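Local coordinates for Csc2 (Thermofilum pendens, PDB 4TXD), which binds a zinc ion and, as the Cas7-family protein of a type I-D CRISPR system, probably binds RNA, at residues R103-L108 / C171-A176; K121-Q126 / L347-I352; K138-E143 / D165-H170; A177-H182 / G188-I193. One frame throughout, in Å; residues are numbered along the deposited sequence.

Contact 1: R103-L108 / C171-A176; sequences RQMLQL and CTIFGA. With ZN (zinc ion), chain B.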
loop_
_atom_site.group_PDB
_atom_site.type_symbol
_atom_site.label_atom_id
_atom_site.label_comp_id
_atom_site.label_asym_id
_atom_site.label_seq_id
_atom_site.Cartn_x
_atom_site.Cartn_y
_atom_site.Cartn_z
ATOM N N ARG A 103 -5.214 1.277 5.117
ATOM C CA ARG A 103 -6.355 0.940 5.961
ATOM C C ARG A 103 -6.426 -0.574 6.222
ATOM O O ARG A 103 -6.779 -1.013 7.327
ATOM C CB ARG A 103 -7.653 1.450 5.319
ATOM C CG ARG A 103 -8.808 1.605 6.289
ATOM C CD ARG A 103 -9.644 0.353 6.344
ATOM N NE ARG A 103 -10.590 0.355 7.458
ATOM C CZ ARG A 103 -10.301 -0.072 8.683
ATOM N NH1 ARG A 103 -9.085 -0.527 8.958
ATOM N NH2 ARG A 103 -11.227 -0.044 9.632
ATOM N N GLN A 104 -6.078 -1.368 5.215
ATOM C CA GLN A 104 -6.029 -2.817 5.378
ATOM C C GLN A 104 -4.901 -3.242 6.337
ATOM O O GLN A 104 -5.109 -4.076 7.225
ATOM C CB GLN A 104 -5.866 -3.509 4.018
ATOM C CG GLN A 104 -5.708 -5.045 4.082
ATOM C CD GLN A 104 -6.907 -5.777 4.701
ATOM O OE1 GLN A 104 -7.969 -5.196 4.942
ATOM N NE2 GLN A 104 -6.725 -7.067 4.966
ATOM N N MET A 105 -3.712 -2.674 6.171
ATOM C CA MET A 105 -2.619 -3.006 7.086
ATOM C C MET A 105 -2.998 -2.662 8.516
ATOM O O MET A 105 -2.699 -3.417 9.452
ATOM C CB MET A 105 -1.319 -2.282 6.708
ATOM C CG MET A 105 -0.178 -2.606 7.699
ATOM S SD MET A 105 1.431 -1.903 7.301
ATOM C CE MET A 105 1.883 -2.880 5.871
ATOM N N LEU A 106 -3.688 -1.560 8.677
ATOM C CA LEU A 106 -4.150 -1.136 9.960
ATOM C C LEU A 106 -5.139 -2.139 10.565
ATOM O O LEU A 106 -5.115 -2.410 11.748
ATOM C CB LEU A 106 -4.749 0.243 9.868
ATOM C CG LEU A 106 -5.364 0.761 11.137
ATOM C CD1 LEU A 106 -4.465 0.536 12.333
ATOM C CD2 LEU A 106 -5.816 2.190 11.053
ATOM N N GLN A 107 -5.996 -2.689 9.723
ATOM C CA GLN A 107 -6.994 -3.644 10.216
ATOM C C GLN A 107 -6.288 -4.939 10.605
ATOM O O GLN A 107 -6.632 -5.563 11.611
ATOM C CB GLN A 107 -8.093 -3.884 9.169
ATOM C CG GLN A 107 -9.308 -4.679 9.681
ATOM C CD GLN A 107 -9.970 -4.051 10.902
ATOM O OE1 GLN A 107 -10.029 -2.823 11.044
ATOM N NE2 GLN A 107 -10.462 -4.900 11.800
ATOM N N LEU A 108 -5.282 -5.329 9.828
ATOM C CA LEU A 108 -4.501 -6.513 10.135
ATOM C C LEU A 108 -3.752 -6.308 11.453
ATOM O O LEU A 108 -3.662 -7.234 12.260
ATOM C CB LEU A 108 -3.532 -6.842 8.997
ATOM C CG LEU A 108 -4.209 -7.271 7.681
ATOM C CD1 LEU A 108 -3.184 -7.432 6.592
ATOM C CD2 LEU A 108 -4.973 -8.582 7.870
ATOM N N CYS A 171 2.022 3.717 9.856
ATOM C CA CYS A 171 2.590 5.051 9.854
ATOM C C CYS A 171 3.975 5.100 9.259
ATOM O O CYS A 171 4.247 5.922 8.460
ATOM C CB CYS A 171 2.619 5.640 11.250
ATOM S SG CYS A 171 1.049 6.165 11.908
ATOM N N THR A 172 4.833 4.195 9.665
ATOM C CA THR A 172 6.204 4.237 9.240
ATOM C C THR A 172 6.398 3.807 7.807
ATOM O O THR A 172 7.278 4.253 7.146
ATOM C CB THR A 172 7.123 3.448 10.180
ATOM O OG1 THR A 172 6.766 2.088 10.169
ATOM C CG2 THR A 172 7.004 3.970 11.561
ATOM N N ILE A 173 5.545 2.931 7.338
ATOM C CA ILE A 173 5.704 2.429 5.980
ATOM C C ILE A 173 5.047 3.366 4.961
ATOM O O ILE A 173 5.647 3.701 3.938
ATOM C CB ILE A 173 5.101 1.006 5.827
ATOM C CG1 ILE A 173 5.971 -0.018 6.573
ATOM C CG2 ILE A 173 5.009 0.617 4.360
ATOM C CD1 ILE A 173 5.288 -1.370 6.746
ATOM N N PHE A 174 3.817 3.781 5.242
ATOM C CA PHE A 174 3.058 4.565 4.279
ATOM C C PHE A 174 3.134 6.071 4.530
ATOM O O PHE A 174 2.617 6.868 3.736
ATOM C CB PHE A 174 1.598 4.104 4.261
ATOM C CG PHE A 174 1.432 2.697 3.784
ATOM C CD1 PHE A 174 1.540 2.399 2.431
ATOM C CD2 PHE A 174 1.189 1.666 4.685
ATOM C CE1 PHE A 174 1.397 1.081 1.975
ATOM C CE2 PHE A 174 1.040 0.341 4.244
ATOM C CZ PHE A 174 1.151 0.048 2.889
ATOM N N GLY A 175 3.756 6.460 5.641
ATOM C CA GLY A 175 3.999 7.872 5.891
ATOM C C GLY A 175 3.058 8.594 6.833
ATOM O O GLY A 175 1.937 8.152 7.104
ATOM N N ALA A 176 3.518 9.746 7.317
ATOM C CA ALA A 176 2.764 10.538 8.277
ATOM C C ALA A 176 3.381 11.917 8.415
ATOM O O ALA A 176 4.586 12.095 8.202
ATOM C CB ALA A 176 2.722 9.839 9.648
HETATM ZN ZN ZN B . 0.345 4.443 13.402
#

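Contact 2: K121-Q126 / L347-I352; sequences KRWLVQ and LWRSSI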
loop_
_atom_site.group_PDB
_atom_site.type_symbol
_atom_site.label_atom_id
_atom_site.label_comp_id
_atom_site.label_asym_id
_atom_site.label_seq_id
_atom_site.Cartn_x
_atom_site.Cartn_y
_atom_site.Cartn_z
ATOM N N LYS A 121 0.999 -9.948 24.873
ATOM C CA LYS A 121 0.599 -8.598 25.082
ATOM C C LYS A 121 1.635 -7.829 25.877
ATOM O O LYS A 121 1.918 -6.709 25.548
ATOM C CB LYS A 121 -0.747 -8.493 25.744
ATOM C CG LYS A 121 -1.104 -7.062 26.033
ATOM C CD LYS A 121 -2.490 -6.839 26.521
ATOM C CE LYS A 121 -2.602 -5.378 26.908
ATOM N NZ LYS A 121 -3.951 -4.780 26.812
ATOM N N ARG A 122 2.181 -8.434 26.921
ATOM C CA ARG A 122 3.197 -7.751 27.680
ATOM C C ARG A 122 4.377 -7.465 26.783
ATOM O O ARG A 122 4.963 -6.452 26.914
ATOM C CB ARG A 122 3.619 -8.468 28.953
ATOM C CG ARG A 122 4.417 -7.561 29.886
ATOM C CD ARG A 122 5.466 -8.345 30.588
ATOM N NE ARG A 122 6.551 -7.620 31.229
ATOM C CZ ARG A 122 6.427 -6.681 32.140
ATOM N NH1 ARG A 122 5.249 -6.248 32.513
ATOM N NH2 ARG A 122 7.504 -6.166 32.658
ATOM N N TRP A 123 4.700 -8.361 25.871
ATOM C CA TRP A 123 5.760 -8.092 24.920
ATOM C C TRP A 123 5.504 -6.800 24.180
ATOM O O TRP A 123 6.354 -5.984 24.087
ATOM C CB TRP A 123 5.976 -9.219 23.924
ATOM C CG TRP A 123 7.068 -8.959 22.965
ATOM C CD1 TRP A 123 8.347 -9.333 23.083
ATOM C CD2 TRP A 123 6.969 -8.271 21.724
ATOM N NE1 TRP A 123 9.061 -8.923 22.012
ATOM C CE2 TRP A 123 8.228 -8.271 21.153
ATOM C CE3 TRP A 123 5.926 -7.676 21.035
ATOM C CZ2 TRP A 123 8.484 -7.685 19.943
ATOM C CZ3 TRP A 123 6.187 -7.103 19.820
ATOM C CH2 TRP A 123 7.447 -7.104 19.296
ATOM N N LEU A 124 4.303 -6.631 23.674
ATOM C CA LEU A 124 3.977 -5.452 22.916
ATOM C C LEU A 124 4.023 -4.214 23.768
ATOM O O LEU A 124 4.516 -3.203 23.345
ATOM C CB LEU A 124 2.608 -5.573 22.272
ATOM C CG LEU A 124 2.183 -4.432 21.358
ATOM C CD1 LEU A 124 2.787 -4.565 20.000
ATOM C CD2 LEU A 124 0.691 -4.226 21.262
ATOM N N VAL A 125 3.491 -4.304 24.961
ATOM C CA VAL A 125 3.448 -3.165 25.823
ATOM C C VAL A 125 4.854 -2.763 26.239
ATOM O O VAL A 125 5.169 -1.618 26.237
ATOM C CB VAL A 125 2.558 -3.410 27.034
ATOM C CG1 VAL A 125 2.704 -2.326 28.059
ATOM C CG2 VAL A 125 1.133 -3.487 26.605
ATOM N N GLN A 126 5.671 -3.724 26.601
ATOM C CA GLN A 126 6.974 -3.429 27.126
ATOM C C GLN A 126 8.008 -3.214 26.052
ATOM O O GLN A 126 8.727 -2.263 26.091
ATOM C CB GLN A 126 7.438 -4.499 28.105
ATOM C CG GLN A 126 6.630 -4.573 29.367
ATOM C CD GLN A 126 6.725 -3.330 30.223
ATOM O OE1 GLN A 126 7.769 -2.803 30.402
ATOM N NE2 GLN A 126 5.609 -2.862 30.727
ATOM N N LEU A 347 7.310 -7.410 12.180
ATOM C CA LEU A 347 6.875 -6.154 11.579
ATOM C C LEU A 347 6.900 -5.020 12.606
ATOM O O LEU A 347 7.367 -3.913 12.329
ATOM C CB LEU A 347 5.471 -6.298 10.992
ATOM C CG LEU A 347 4.890 -5.043 10.330
ATOM C CD1 LEU A 347 5.687 -4.649 9.069
ATOM C CD2 LEU A 347 3.377 -5.211 10.045
ATOM N N TRP A 348 6.381 -5.286 13.780
ATOM C CA TRP A 348 6.379 -4.309 14.853
ATOM C C TRP A 348 7.819 -3.996 15.309
ATOM O O TRP A 348 8.178 -2.868 15.456
ATOM C CB TRP A 348 5.520 -4.777 16.008
ATOM C CG TRP A 348 4.169 -4.234 16.134
ATOM C CD1 TRP A 348 3.033 -4.930 16.099
ATOM C CD2 TRP A 348 3.791 -2.886 16.387
ATOM N NE1 TRP A 348 1.974 -4.139 16.291
ATOM C CE2 TRP A 348 2.405 -2.864 16.473
ATOM C CE3 TRP A 348 4.488 -1.692 16.548
ATOM C CZ2 TRP A 348 1.708 -1.719 16.715
ATOM C CZ3 TRP A 348 3.796 -0.575 16.773
ATOM C CH2 TRP A 348 2.425 -0.575 16.853
ATOM N N ARG A 349 8.634 -5.017 15.482
ATOM C CA ARG A 349 10.062 -4.808 15.771
ATOM C C ARG A 349 10.714 -3.881 14.744
ATOM O O ARG A 349 11.482 -2.984 15.096
ATOM C CB ARG A 349 10.833 -6.135 15.788
ATOM C CG ARG A 349 10.655 -7.001 17.040
ATOM C CD ARG A 349 11.329 -8.374 16.862
ATOM N NE ARG A 349 12.711 -8.243 16.417
ATOM C CZ ARG A 349 13.190 -8.704 15.261
ATOM N NH1 ARG A 349 12.412 -9.363 14.416
ATOM N NH2 ARG A 349 14.463 -8.513 14.952
ATOM N N SER A 350 10.413 -4.112 13.470
ATOM C CA SER A 350 10.957 -3.294 12.386
ATOM C C SER A 350 10.442 -1.852 12.436
ATOM O O SER A 350 11.173 -0.901 12.131
ATOM C CB SER A 350 10.609 -3.922 11.035
ATOM O OG SER A 350 11.374 -3.357 9.996
ATOM N N SER A 351 9.205 -1.673 12.831
ATOM C CA SER A 351 8.620 -0.365 12.825
ATOM C C SER A 351 9.193 0.481 13.935
ATOM O O SER A 351 9.506 1.604 13.736
ATOM C CB SER A 351 7.113 -0.416 12.956
ATOM O OG SER A 351 6.497 0.795 12.697
ATOM N N ILE A 352 9.320 -0.106 15.112
ATOM C CA ILE A 352 9.839 0.634 16.237
ATOM C C ILE A 352 11.309 0.934 15.993
ATOM O O ILE A 352 11.787 1.937 16.397
ATOM C CB ILE A 352 9.565 -0.079 17.567
ATOM C CG1 ILE A 352 9.724 0.872 18.723
ATOM C CG2 ILE A 352 10.441 -1.288 17.688
ATOM C CD1 ILE A 352 8.622 1.884 18.777
#

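Contact 3: K138-E143 / D165-H170; sequences KKVSEE and DGFCPH. With ZN (zinc ion), chain B.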
loop_
_atom_site.group_PDB
_atom_site.type_symbol
_atom_site.label_atom_id
_atom_site.label_comp_id
_atom_site.label_asym_id
_atom_site.label_seq_id
_atom_site.Cartn_x
_atom_site.Cartn_y
_atom_site.Cartn_z
ATOM N N LYS A 138 3.802 10.191 22.158
ATOM C CA LYS A 138 2.736 10.525 23.091
ATOM C C LYS A 138 1.570 9.543 23.051
ATOM O O LYS A 138 0.931 9.306 24.071
ATOM C CB LYS A 138 2.219 11.940 22.810
ATOM C CG LYS A 138 3.204 13.028 23.206
ATOM C CD LYS A 138 2.602 14.413 23.011
ATOM C CE LYS A 138 3.588 15.488 23.411
ATOM N NZ LYS A 138 3.044 16.844 23.141
ATOM N N LYS A 139 1.291 8.976 21.902
ATOM C CA LYS A 139 0.203 8.030 21.808
ATOM C C LYS A 139 0.625 6.653 22.272
ATOM O O LYS A 139 0.779 5.763 21.493
ATOM C CB LYS A 139 -0.324 7.994 20.395
ATOM C CG LYS A 139 -1.293 9.117 20.122
ATOM C CD LYS A 139 -0.640 10.469 19.902
ATOM C CE LYS A 139 -1.655 11.549 19.564
ATOM N NZ LYS A 139 -2.013 11.566 18.135
ATOM N N VAL A 140 0.828 6.511 23.563
ATOM C CA VAL A 140 1.385 5.297 24.081
ATOM C C VAL A 140 0.526 4.595 25.125
ATOM O O VAL A 140 1.031 4.126 26.105
ATOM C CB VAL A 140 2.798 5.533 24.604
ATOM C CG1 VAL A 140 3.701 5.915 23.454
ATOM C CG2 VAL A 140 2.795 6.628 25.620
ATOM N N SER A 141 -0.766 4.509 24.877
ATOM C CA SER A 141 -1.625 3.746 25.750
ATOM C C SER A 141 -1.287 2.276 25.647
ATOM O O SER A 141 -0.878 1.818 24.621
ATOM C CB SER A 141 -3.072 3.970 25.380
ATOM O OG SER A 141 -3.889 2.993 25.937
ATOM N N GLU A 142 -1.443 1.539 26.728
ATOM C CA GLU A 142 -1.194 0.107 26.691
ATOM C C GLU A 142 -2.216 -0.606 25.829
ATOM O O GLU A 142 -1.958 -1.647 25.316
ATOM C CB GLU A 142 -1.191 -0.483 28.088
ATOM C CG GLU A 142 -0.015 -0.045 28.945
ATOM C CD GLU A 142 0.024 -0.752 30.293
ATOM O OE1 GLU A 142 -0.952 -1.410 30.659
ATOM O OE2 GLU A 142 1.040 -0.626 30.981
ATOM N N GLU A 143 -3.386 -0.027 25.688
ATOM C CA GLU A 143 -4.343 -0.485 24.683
ATOM C C GLU A 143 -3.981 0.171 23.359
ATOM O O GLU A 143 -4.372 1.306 23.120
ATOM C CB GLU A 143 -5.782 -0.134 25.078
ATOM C CG GLU A 143 -6.159 -0.575 26.480
ATOM C CD GLU A 143 -5.559 -1.918 26.838
ATOM O OE1 GLU A 143 -5.946 -2.927 26.207
ATOM O OE2 GLU A 143 -4.687 -1.959 27.738
ATOM N N ASP A 165 -0.245 7.486 15.484
ATOM C CA ASP A 165 0.760 7.403 16.521
ATOM C C ASP A 165 2.156 7.793 16.054
ATOM O O ASP A 165 2.969 8.211 16.828
ATOM C CB ASP A 165 0.768 6.040 17.190
ATOM C CG ASP A 165 0.897 4.902 16.218
ATOM O OD1 ASP A 165 1.465 5.076 15.175
ATOM O OD2 ASP A 165 0.441 3.815 16.519
ATOM N N GLY A 166 2.398 7.651 14.773
ATOM C CA GLY A 166 3.670 7.972 14.212
ATOM C C GLY A 166 4.745 6.940 14.392
ATOM O O GLY A 166 5.860 7.195 14.052
ATOM N N PHE A 167 4.405 5.778 14.930
ATOM C CA PHE A 167 5.396 4.747 15.093
ATOM C C PHE A 167 4.972 3.332 14.703
ATOM O O PHE A 167 5.769 2.476 14.657
ATOM C CB PHE A 167 5.983 4.765 16.495
ATOM C CG PHE A 167 5.016 4.396 17.562
ATOM C CD1 PHE A 167 4.787 3.097 17.861
ATOM C CD2 PHE A 167 4.339 5.339 18.246
ATOM C CE1 PHE A 167 3.906 2.747 18.835
ATOM C CE2 PHE A 167 3.448 5.002 19.223
ATOM C CZ PHE A 167 3.226 3.696 19.518
ATOM N N CYS A 168 3.702 3.139 14.429
ATOM C CA CYS A 168 3.220 1.854 14.007
ATOM C C CYS A 168 3.578 1.557 12.564
ATOM O O CYS A 168 3.945 2.409 11.832
ATOM C CB CYS A 168 1.735 1.729 14.256
ATOM S SG CYS A 168 0.687 2.321 12.942
ATOM N N PRO A 169 3.482 0.200 12.238
ATOM C CA PRO A 169 3.883 -0.112 10.872
ATOM C C PRO A 169 3.175 0.666 9.758
ATOM O O PRO A 169 3.793 0.969 8.809
ATOM C CB PRO A 169 3.575 -1.592 10.746
ATOM C CG PRO A 169 3.823 -2.141 12.087
ATOM C CD PRO A 169 3.166 -1.148 12.932
ATOM N N HIS A 170 1.912 0.969 9.888
ATOM C CA HIS A 170 1.264 1.670 8.812
ATOM C C HIS A 170 1.754 3.104 8.726
ATOM O O HIS A 170 1.930 3.600 7.677
ATOM C CB HIS A 170 -0.257 1.532 8.829
ATOM C CG HIS A 170 -0.972 2.668 9.450
ATOM N ND1 HIS A 170 -1.164 3.863 8.810
ATOM C CD2 HIS A 170 -1.539 2.799 10.663
ATOM C CE1 HIS A 170 -1.823 4.680 9.596
ATOM N NE2 HIS A 170 -2.056 4.062 10.732
HETATM ZN ZN ZN B . 0.345 4.443 13.402
HETATM O O HOH W 1 2.608 9.232 19.387
#

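Contact 4: A177-H182 / G188-I193; sequences ALTEQH and GLSIGI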
loop_
_atom_site.group_PDB
_atom_site.type_symbol
_atom_site.label_atom_id
_atom_site.label_comp_id
_atom_site.label_asym_id
_atom_site.label_seq_id
_atom_site.Cartn_x
_atom_site.Cartn_y
_atom_site.Cartn_z
ATOM N N ALA A 177 2.550 12.886 8.775
ATOM C CA ALA A 177 3.023 14.229 9.093
ATOM C C ALA A 177 3.023 14.377 10.612
ATOM O O ALA A 177 1.962 14.419 11.236
ATOM C CB ALA A 177 2.148 15.284 8.432
ATOM N N LEU A 178 4.213 14.392 11.208
ATOM C CA LEU A 178 4.336 14.392 12.669
ATOM C C LEU A 178 4.715 15.762 13.226
ATOM O O LEU A 178 5.442 16.530 12.590
ATOM C CB LEU A 178 5.366 13.348 13.117
ATOM C CG LEU A 178 5.087 11.922 12.628
ATOM C CD1 LEU A 178 6.151 10.949 13.169
ATOM C CD2 LEU A 178 3.671 11.490 13.007
ATOM N N THR A 179 4.190 16.066 14.409
ATOM C CA THR A 179 4.459 17.323 15.098
ATOM C C THR A 179 4.668 17.059 16.584
ATOM O O THR A 179 4.773 15.903 17.019
ATOM C CB THR A 179 3.305 18.338 14.954
ATOM O OG1 THR A 179 2.156 17.857 15.664
ATOM C CG2 THR A 179 2.948 18.592 13.492
ATOM N N GLU A 180 4.691 18.135 17.366
ATOM C CA GLU A 180 4.813 18.019 18.811
ATOM C C GLU A 180 3.607 17.290 19.417
ATOM O O GLU A 180 3.674 16.787 20.534
ATOM C CB GLU A 180 4.968 19.401 19.451
ATOM C CG GLU A 180 5.417 19.353 20.899
ATOM C CD GLU A 180 5.490 20.733 21.524
ATOM O OE1 GLU A 180 5.178 21.724 20.824
ATOM O OE2 GLU A 180 5.868 20.825 22.713
ATOM N N GLN A 181 2.504 17.238 18.685
ATOM C CA GLN A 181 1.348 16.473 19.149
ATOM C C GLN A 181 1.639 14.974 19.196
ATOM O O GLN A 181 1.046 14.237 19.989
ATOM C CB GLN A 181 0.141 16.754 18.259
ATOM C CG GLN A 181 -0.310 18.198 18.330
ATOM C CD GLN A 181 -1.786 18.364 18.037
ATOM O OE1 GLN A 181 -2.580 17.450 18.260
ATOM N NE2 GLN A 181 -2.162 19.535 17.535
ATOM N N HIS A 182 2.577 14.522 18.373
ATOM C CA HIS A 182 2.883 13.100 18.296
ATOM C C HIS A 182 4.059 12.720 19.158
ATOM O O HIS A 182 4.114 11.622 19.701
ATOM C CB HIS A 182 3.141 12.699 16.842
ATOM C CG HIS A 182 2.032 13.099 15.924
ATOM N ND1 HIS A 182 1.998 14.321 15.292
ATOM C CD2 HIS A 182 0.884 12.465 15.585
ATOM C CE1 HIS A 182 0.888 14.414 14.577
ATOM N NE2 HIS A 182 0.194 13.301 14.741
ATOM N N GLY A 188 8.464 22.855 18.090
ATOM C CA GLY A 188 8.944 23.745 17.048
ATOM C C GLY A 188 9.349 23.041 15.759
ATOM O O GLY A 188 10.033 23.627 14.927
ATOM N N LEU A 189 8.924 21.790 15.587
ATOM C CA LEU A 189 9.351 21.000 14.432
ATOM C C LEU A 189 8.191 20.316 13.713
ATOM O O LEU A 189 7.230 19.888 14.347
ATOM C CB LEU A 189 10.345 19.934 14.860
ATOM C CG LEU A 189 11.724 20.386 15.352
ATOM C CD1 LEU A 189 12.554 19.166 15.777
ATOM C CD2 LEU A 189 12.441 21.207 14.265
ATOM N N SER A 190 8.301 20.208 12.392
ATOM C CA SER A 190 7.383 19.386 11.605
ATOM C C SER A 190 8.171 18.293 10.930
ATOM O O SER A 190 9.047 18.561 10.106
ATOM C CB SER A 190 6.625 20.220 10.568
ATOM O OG SER A 190 5.814 21.168 11.215
ATOM N N ILE A 191 7.869 17.057 11.299
ATOM C CA ILE A 191 8.646 15.923 10.840
ATOM C C ILE A 191 7.791 15.103 9.878
ATOM O O ILE A 191 6.710 14.640 10.245
ATOM C CB ILE A 191 9.120 15.048 12.022
ATOM C CG1 ILE A 191 9.900 15.893 13.038
ATOM C CG2 ILE A 191 9.940 13.883 11.523
ATOM C CD1 ILE A 191 11.107 16.628 12.448
ATOM N N GLY A 192 8.273 14.933 8.654
ATOM C CA GLY A 192 7.510 14.211 7.648
ATOM C C GLY A 192 8.100 12.848 7.354
ATOM O O GLY A 192 9.297 12.711 7.131
ATOM N N ILE A 193 7.252 11.828 7.379
ATOM C CA ILE A 193 7.627 10.515 6.877
ATOM C C ILE A 193 6.952 10.320 5.526
ATOM O O ILE A 193 5.730 10.344 5.450
ATOM C CB ILE A 193 7.184 9.374 7.813
ATOM C CG1 ILE A 193 7.641 9.626 9.255
ATOM C CG2 ILE A 193 7.697 8.037 7.291
ATOM C CD1 ILE A 193 7.177 8.557 10.221
HETATM O O HOH W 2 5.382 20.813 16.194
HETATM O O HOH W 3 5.619 22.537 18.317
#

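Contact 1: R103-L108 / C171-A176
M105 runs out straight from helix 94-115, its CG opposite the backbone N (chi1 179°), until a bend at chi3 (-71°) turns the terminal methyl between I173 and F174 of helix 169-174. M105 CE stops 3.8 Å from I173 CD1. M105 CE also meets F174 CE2 at 3.7 Å, coming to the ring obliquely. The sulfur lies at the edge of the phenyl: M105 SD is 5.2 Å from the F174 ring centroid, 78° off the ring normal, a Met-aromatic contact. M105 crosses I173 at about a right angle. I173 divides its branches, giving CD1 to the methionine and laying CG2 over the centre of the F174 ring, 3.9 Å above its plane. No hydrogen bond joins the segments, and the touching residues are all buried. With M105 cut back to an alanine, F174 CE2 and I173 CD1 would probably lose the sulfur and methyl that meet them, and a gap would open between the two helices. F174 also packs on M98, T101 and R102, earlier on helix 94-115, and M105 touches T258 and S261 of helix 252-263. G175, with positive phi, then leads the chain out of the helix toward strand 176-178. On the same short helix C171 SG binds the zinc ion at 2.4 Å, completing with C146, D165 and C168 a site of three cysteines and one aspartate that includes a CxxC pair.

Contact 2: K121-Q126 / L347-I352
L124 and W348 make the CH-pi part of this contact. L124 CD1 stands over one face of the indole, 3.8 Å from the centroid of the W348 five-membered ring and only 8° off its normal. The leucine reaches there because its CG lies opposite the backbone N (chi1 -176°). Edge packing comes from W123, whose six-membered ring offers its rim rather than a face: R349 CG lies in the ring plane, 3.7 Å from W123 CZ2. The more distant W348 CB is 4.5 Å from W123 CH2. Charges come in from beyond the two segments: R349 NH1 forms a salt bridge with D346, and W123 a cation-pi pair with K345. W348 packs edge-to-face with W144 and touches C168, a zinc ligand. Replacing W348 by an alanine would probably leave L124 CD1 without its aromatic face and open a gap beside C168. The two helix segments run nearly parallel, 8° apart, with their axes 11.8 Å from each other, and large side chains fill that spacing. With no hydrogen bond across it, the join between helices 118-134 and 343-365 depends on aromatic and aliphatic surfaces fitting together, and the arginine contributes its carbon chain.

Contact 3: K138-E143 / D165-H170
D165 OD1 is gripped three times: by the zinc ion at 2.2 Å, by F167 N at 3.0 Å and by C168 N at 3.1 Å. Both amides come from the same face of the carboxylate, well out of its plane; F167 N closes an Asx turn and C168 N, one residue further, extends it to an Asx motif that fixes the loop round the metal. The side chain curls back over its own backbone, CG between the N and the carbonyl carbon (chi1 54°). With zinc and two amides on OD1 and W144 NE1 on OD2, the carboxylate is probably held in its charged form. C168 SG, at the N-cap of helix 169-174, also binds zinc, and C146 and C171 complete the site. Across the contact, one water links the two segments, accepting from K139 N and donating to D165 O at 2.8 Å. Beside it K139 CB rests 3.9 Å from D165 CB, while K139 NZ bonds to M164 O. K139, at the centre of an inverse gamma turn, directs its carbonyl at the rim of F167: K139 O lies in the ring plane, 3.6 Å from F167 CE2. V140 CG1 approaches the same carbon more loosely, and D165 CG lies over one face of the ring. The loop 138-143 thus covers the zinc loop from the side of helix 118-134, whose I129 and A132 receive V140. F167 packs on A355 of helix 343-365, and P169 and H170 meet M105 of helix 94-115.

Contact 4: A177-H182 / G188-I193
L178 and I191 face each other as an antiparallel hydrogen-bonded pair: L178 N gives to I191 O at 2.7 Å, and I191 N returns the bond to L178 O at 2.8 Å. A177 and G192 form the adjoining non-hydrogen-bonded pair. Toward the turn the strands part and waters take over. One accepts from E180 N and donates to L189 O; a second donates to E180 OE1 at 2.7 Å and accepts from G188 N. The first chain bends away in an ST turn, with T179 OG1 accepting from Q181 N. H182 folds back over this turn, its ND1 taking the T179 N proton at 2.9 Å, so ND1 must be the unprotonated ring nitrogen. L178 CD2 covers one face of that imidazole, 3.7 Å above its plane, and Q181 CB lies over the opposite face. The other methyl, L178 CD1, crosses to I193 CD1 at 3.9 Å, while the CB atoms of L178 and I191 are 4.3 Å apart. L178, I191 and I193 share the buried face of this two-stranded beta-hairpin, 176-178 with 191-193. That face lies against helix 343-365, where M358 takes L178 and I193, and V362 takes I191 and L189. K138 of the loop after helix 118-134 bonds to E180 O and to the backbone of H182.

From the N terminus, helix 94-115 supplies the first half of contact 1, helix 118-134 that of contact 2, and the following loop that of contact 3. Contact 3 closes first, at 165-170, nested inside the loops of contacts 1 and 2. Contact 1 closes next, at 171-176; contact 2 closes far later, at 347-352, so these two cross. Contact 4 follows contact 1 in series, nested inside contact 2. Contacts 1 and 3 share helix 169-174 and the zinc ion. T172 and F167 both bond to S351 on helix 343-365, while A176 O to I193 N leads into the hairpin, tying helices, zinc loop and hairpin together.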